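Local atomic coordinates of periplasmic cell division protein (SufI) (Aquifex aeolicus, PDB entry 6SYY), a protein that is a multicopper oxidase of a hyperthermophile, probably oxidising its substrates at one copper site and passing the electrons to a cluster of three more. Residues I398-R403 against M449-H454; D479-A484 against V489-D494. All coordinates share one frame; numbering follows the deposited sequence.

Contact 1: I398-R403 against M449-H454. With CU (copper (II) ion), chain B.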
loop_
_atom_site.group_PDB
_atom_site.type_symbol
_atom_site.label_atom_id
_atom_site.label_comp_id
_atom_site.label_asym_id
_atom_site.label_seq_id
_atom_site.Cartn_x
_atom_site.Cartn_y
_atom_site.Cartn_z
ATOM N N ILE A 398 12.567 -11.034 14.644
ATOM C CA ILE A 398 12.852 -11.061 13.216
ATOM C C ILE A 398 14.017 -10.112 12.978
ATOM O O ILE A 398 13.850 -8.887 13.010
ATOM C CB ILE A 398 11.624 -10.657 12.389
ATOM C CG1 ILE A 398 10.459 -11.603 12.672
ATOM C CG2 ILE A 398 11.959 -10.632 10.909
ATOM C CD1 ILE A 398 10.781 -13.052 12.424
ATOM N N THR A 399 15.201 -10.663 12.745
ATOM C CA THR A 399 16.401 -9.861 12.561
ATOM C C THR A 399 16.653 -9.654 11.074
ATOM O O THR A 399 16.777 -10.624 10.315
ATOM C CB THR A 399 17.610 -10.516 13.217
ATOM O OG1 THR A 399 17.382 -10.623 14.627
ATOM C CG2 THR A 399 18.849 -9.679 12.964
ATOM N N LEU A 400 16.724 -8.390 10.666
ATOM C CA LEU A 400 17.040 -8.020 9.292
ATOM C C LEU A 400 18.548 -7.832 9.187
ATOM O O LEU A 400 19.098 -6.861 9.714
ATOM C CB LEU A 400 16.307 -6.746 8.884
ATOM C CG LEU A 400 14.844 -6.594 9.301
ATOM C CD1 LEU A 400 14.270 -5.290 8.759
ATOM C CD2 LEU A 400 14.023 -7.784 8.841
ATOM N N GLY A 401 19.220 -8.764 8.513
ATOM C CA GLY A 401 20.638 -8.664 8.264
ATOM C C GLY A 401 20.922 -8.542 6.779
ATOM O O GLY A 401 20.013 -8.459 5.949
ATOM N N MET A 402 22.209 -8.518 6.461
ATOM C CA MET A 402 22.639 -8.633 5.079
ATOM C C MET A 402 23.852 -9.543 5.021
ATOM O O MET A 402 24.749 -9.458 5.865
ATOM C CB MET A 402 22.940 -7.266 4.443
ATOM C CG MET A 402 23.804 -6.331 5.256
ATOM S SD MET A 402 23.880 -4.718 4.446
ATOM C CE MET A 402 24.786 -3.763 5.665
ATOM N N ARG A 403 23.853 -10.426 4.029
ATOM C CA ARG A 403 24.885 -11.439 3.831
ATOM C C ARG A 403 25.517 -11.169 2.469
ATOM O O ARG A 403 25.019 -11.640 1.444
ATOM C CB ARG A 403 24.277 -12.852 3.929
ATOM C CG ARG A 403 25.281 -14.001 4.004
ATOM C CD ARG A 403 24.578 -15.327 4.309
ATOM N NE ARG A 403 23.991 -15.960 3.128
ATOM C CZ ARG A 403 24.507 -17.016 2.500
ATOM N NH1 ARG A 403 25.631 -17.578 2.930
ATOM N NH2 ARG A 403 23.892 -17.517 1.435
ATOM N N MET A 449 20.037 0.185 5.651
ATOM C CA MET A 449 18.903 0.678 4.890
ATOM C C MET A 449 17.614 0.435 5.660
ATOM O O MET A 449 17.507 -0.508 6.446
ATOM C CB MET A 449 18.830 0.004 3.511
ATOM C CG MET A 449 17.776 0.595 2.600
ATOM S SD MET A 449 18.185 0.423 0.865
ATOM C CE MET A 449 16.893 1.423 0.143
ATOM N N TYR A 450 16.636 1.307 5.440
ATOM C CA TYR A 450 15.330 1.088 6.029
ATOM C C TYR A 450 14.605 -0.028 5.282
ATOM O O TYR A 450 14.897 -0.332 4.121
ATOM C CB TYR A 450 14.506 2.378 6.006
ATOM C CG TYR A 450 13.579 2.501 4.819
ATOM C CD1 TYR A 450 12.228 2.195 4.936
ATOM C CD2 TYR A 450 14.052 2.923 3.582
ATOM C CE1 TYR A 450 11.374 2.308 3.856
ATOM C CE2 TYR A 450 13.201 3.037 2.492
ATOM C CZ TYR A 450 11.864 2.725 2.635
ATOM O OH TYR A 450 11.006 2.838 1.562
ATOM N N HIS A 451 13.650 -0.648 5.967
ATOM C CA HIS A 451 12.828 -1.686 5.357
ATOM C C HIS A 451 11.382 -1.535 5.806
ATOM O O HIS A 451 11.094 -1.610 7.007
ATOM C CB HIS A 451 13.338 -3.080 5.722
ATOM C CG HIS A 451 14.783 -3.294 5.409
ATOM N ND1 HIS A 451 15.242 -3.509 4.128
ATOM C CD2 HIS A 451 15.875 -3.319 6.211
ATOM C CE1 HIS A 451 16.555 -3.658 4.154
ATOM N NE2 HIS A 451 16.963 -3.546 5.405
ATOM N N PRO A 452 10.454 -1.321 4.888
ATOM C CA PRO A 452 9.036 -1.376 5.260
ATOM C C PRO A 452 8.553 -2.817 5.287
ATOM O O PRO A 452 8.306 -3.420 4.238
ATOM C CB PRO A 452 8.356 -0.549 4.162
ATOM C CG PRO A 452 9.233 -0.752 2.958
ATOM C CD PRO A 452 10.645 -0.998 3.463
ATOM N N MET A 453 8.437 -3.387 6.481
ATOM C CA MET A 453 8.163 -4.810 6.637
ATOM C C MET A 453 6.664 -5.071 6.631
ATOM O O MET A 453 5.908 -4.436 7.375
ATOM C CB MET A 453 8.794 -5.340 7.924
ATOM C CG MET A 453 10.314 -5.270 7.938
ATOM S SD MET A 453 11.063 -6.191 6.576
ATOM C CE MET A 453 10.406 -7.835 6.871
ATOM N N HIS A 454 6.243 -6.016 5.798
ATOM C CA HIS A 454 4.840 -6.334 5.590
ATOM C C HIS A 454 4.607 -7.805 5.905
ATOM O O HIS A 454 5.411 -8.665 5.529
ATOM C CB HIS A 454 4.435 -6.005 4.143
ATOM C CG HIS A 454 3.053 -6.444 3.773
ATOM N ND1 HIS A 454 1.929 -6.019 4.448
ATOM C CD2 HIS A 454 2.613 -7.256 2.781
ATOM C CE1 HIS A 454 0.857 -6.562 3.897
ATOM N NE2 HIS A 454 1.244 -7.315 2.884
HETATM CU CU CU B . 13.947 -4.166 2.493
#
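The type 1 copper site of the C-terminal cupredoxin domain is backed here by a leucine of the facing sheet: Leu400, on strand 394-402, reaches across the beta sandwich to His451, one of the copper ligands, and to Met453. Its CD1 lies 3.6 Å from His451 CD2, meeting the imidazole obliquely near its CG-CD2 bond, with ND1 turned to the metal. ND1 of His451 holds the copper at 2.2 Å, with Cys509 and His514 supplying the other two ligand atoms. The other nitrogen, NE2, is hydrogen-bonded to Thr447, so the ring is gripped at both nitrogens and its rotation is fixed.

The second leucine methyl turns to the methionine. Leu400 CD2 is 4.1 Å from both SD and CE of Met453, while Leu400 CD1 stands 4.0 Å from the same SD. Met453 gets there by bending twice (chi2 and chi3 both -58°), which folds its thioether back against the leucine. Putting an alanine at Leu400 would probably open a gap beside the His451 ring and leave the Met453 thioether free to shift.

No hydrogen bond links the two segments. Leu400 is instead tied by its backbone to Val444 and Asn446, Phe407 meets the His451 ring edge-to-face, and Met453 also packs on Tyr443 of strand 437-445 and Val483 of strand 480-483.

Contact 2: D479-A484 against V489-D494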
loop_
_atom_site.group_PDB
_atom_site.type_symbol
_atom_site.label_atom_id
_atom_site.label_comp_id
_atom_site.label_asym_id
_atom_site.label_seq_id
_atom_site.Cartn_x
_atom_site.Cartn_y
_atom_site.Cartn_z
ATOM N N ASP A 479 -0.476 -2.919 8.340
ATOM C CA ASP A 479 0.108 -4.120 7.752
ATOM C C ASP A 479 1.504 -3.898 7.180
ATOM O O ASP A 479 2.122 -4.864 6.719
ATOM C CB ASP A 479 -0.813 -4.733 6.675
ATOM C CG ASP A 479 -1.028 -3.829 5.475
ATOM O OD1 ASP A 479 -0.044 -3.318 4.896
ATOM O OD2 ASP A 479 -2.200 -3.666 5.081
ATOM N N THR A 480 2.025 -2.669 7.215
ATOM C CA THR A 480 3.384 -2.363 6.773
ATOM C C THR A 480 3.987 -1.343 7.730
ATOM O O THR A 480 3.463 -0.232 7.853
ATOM C CB THR A 480 3.389 -1.811 5.341
ATOM O OG1 THR A 480 2.699 -2.714 4.464
ATOM C CG2 THR A 480 4.816 -1.616 4.853
ATOM N N VAL A 481 5.087 -1.697 8.397
ATOM C CA VAL A 481 5.713 -0.819 9.383
ATOM C C VAL A 481 7.115 -0.447 8.912
ATOM O O VAL A 481 7.888 -1.313 8.488
ATOM C CB VAL A 481 5.749 -1.451 10.789
ATOM C CG1 VAL A 481 6.494 -2.779 10.784
ATOM C CG2 VAL A 481 6.368 -0.475 11.799
ATOM N N ILE A 482 7.430 0.847 8.978
ATOM C CA ILE A 482 8.764 1.327 8.639
ATOM C C ILE A 482 9.731 0.925 9.739
ATOM O O ILE A 482 9.472 1.155 10.927
ATOM C CB ILE A 482 8.759 2.853 8.456
ATOM C CG1 ILE A 482 7.867 3.265 7.285
ATOM C CG2 ILE A 482 10.178 3.377 8.273
ATOM C CD1 ILE A 482 7.753 4.762 7.116
ATOM N N VAL A 483 10.857 0.334 9.351
ATOM C CA VAL A 483 11.914 -0.033 10.286
ATOM C C VAL A 483 13.185 0.654 9.808
ATOM O O VAL A 483 13.810 0.210 8.838
ATOM C CB VAL A 483 12.101 -1.549 10.389
ATOM C CG1 VAL A 483 13.148 -1.882 11.446
ATOM C CG2 VAL A 483 10.770 -2.221 10.711
ATOM N N ALA A 484 13.576 1.731 10.494
ATOM C CA ALA A 484 14.701 2.554 10.075
ATOM C C ALA A 484 16.023 1.830 10.325
ATOM O O ALA A 484 16.071 0.859 11.084
ATOM C CB ALA A 484 14.682 3.886 10.824
ATOM N N VAL A 489 11.678 -2.307 16.195
ATOM C CA VAL A 489 10.254 -2.007 16.269
ATOM C C VAL A 489 9.538 -3.246 16.788
ATOM O O VAL A 489 9.848 -4.368 16.372
ATOM C CB VAL A 489 9.693 -1.581 14.894
ATOM C CG1 VAL A 489 8.212 -1.241 14.986
ATOM C CG2 VAL A 489 10.478 -0.396 14.349
ATOM N N ARG A 490 8.598 -3.047 17.710
ATOM C CA ARG A 490 7.793 -4.128 18.267
ATOM C C ARG A 490 6.339 -3.948 17.847
ATOM O O ARG A 490 5.752 -2.882 18.067
ATOM C CB ARG A 490 7.909 -4.174 19.796
ATOM C CG ARG A 490 9.270 -4.658 20.306
ATOM C CD ARG A 490 9.463 -4.426 21.810
ATOM N NE ARG A 490 8.586 -5.253 22.638
ATOM C CZ ARG A 490 7.599 -4.781 23.396
ATOM N NH1 ARG A 490 7.355 -3.477 23.445
ATOM N NH2 ARG A 490 6.857 -5.614 24.115
ATOM N N ILE A 491 5.768 -4.986 17.234
ATOM C CA ILE A 491 4.375 -4.979 16.810
ATOM C C ILE A 491 3.663 -6.157 17.459
ATOM O O ILE A 491 4.284 -7.130 17.894
ATOM C CB ILE A 491 4.223 -5.034 15.275
ATOM C CG1 ILE A 491 4.759 -6.361 14.726
ATOM C CG2 ILE A 491 4.933 -3.858 14.618
ATOM C CD1 ILE A 491 4.562 -6.517 13.238
ATOM N N ALA A 492 2.336 -6.059 17.520
ATOM C CA ALA A 492 1.491 -7.093 18.104
ATOM C C ALA A 492 0.528 -7.612 17.048
ATOM O O ALA A 492 -0.144 -6.820 16.380
ATOM C CB ALA A 492 0.710 -6.556 19.305
ATOM N N VAL A 493 0.457 -8.934 16.903
ATOM C CA VAL A 493 -0.398 -9.578 15.910
ATOM C C VAL A 493 -1.312 -10.564 16.623
ATOM O O VAL A 493 -0.834 -11.475 17.311
ATOM C CB VAL A 493 0.417 -10.300 14.824
ATOM C CG1 VAL A 493 -0.422 -10.473 13.561
ATOM C CG2 VAL A 493 1.708 -9.553 14.529
ATOM N N ASP A 494 -2.620 -10.384 16.459
ATOM C CA ASP A 494 -3.599 -11.378 16.891
ATOM C C ASP A 494 -3.860 -12.287 15.700
ATOM O O ASP A 494 -4.592 -11.928 14.774
ATOM C CB ASP A 494 -4.878 -10.715 17.387
ATOM C CG ASP A 494 -5.929 -11.724 17.841
ATOM O OD1 ASP A 494 -5.659 -12.946 17.804
ATOM O OD2 ASP A 494 -7.031 -11.292 18.238
#
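Mainly apolar packing between the two sheets of the C-terminal cupredoxin sandwich joins Val481 and Val483 of strand 480-483 to Val489 and Ile491 of strand 488-495. The strands run nearly antiparallel, at 165°, but their axes come no nearer than 8.7 Å, the spacing of facing layers and not of paired strands.

Val489 is the central piece, with one methyl for each valine opposite. Its CG1 meets Val481 CG2 at 3.8 Å, the two side chains sliding past each other in opposite directions. Standing anti to the carbonyl carbon, the other branch, CG2, is 4.1 Å from Val483 CG2 and also lies 3.9 Å from the backbone oxygen of Ile482. Val481 then uses its remaining methyl, CG1, on Ile491 CG2, a looser touch at 4.3 Å.

Ile482 O, though it borders Val489, accepts a hydrogen bond from Arg465 NH2. Asp479 OD1 is hydrogen-bonded to Thr480 OG1 (2.8 Å) and to His120, a copper ligand, which makes Asp479 a second-shell residue of that site; OD2 forms a salt bridge with Arg300. Valine and isoleucine methyls carry the contact, with one backbone oxygen beside them, so it rests on shape and burial: no hydrogen bond crosses between the segments, and each strand is held in line by backbone bonds within its own sheet.

How the contacts relate
Both contacts are buried and join the two sheets of the same C-terminal domain. Strands 451-455 and 480-483 are neighbours in one sheet, and strands 394-402 and 488-495 flank strand 437-445 in the other. The two contacts meet directly: Met453 N lies 2.9 Å from Val481 O, a probable hydrogen bond that continues the strand pairing, and His454 ND1, 2.6 Å from Asp479 O, probably makes another. Tyr443 is shared, packing on Met453 of contact 1 and on Val481 and Ile491 of contact 2. Their chemistry differs with place: contact 1 sets a leucine against a copper-binding imidazole and a thioether, whereas contact 2 brings together mainly aliphatic branches, farther from the type 1 copper.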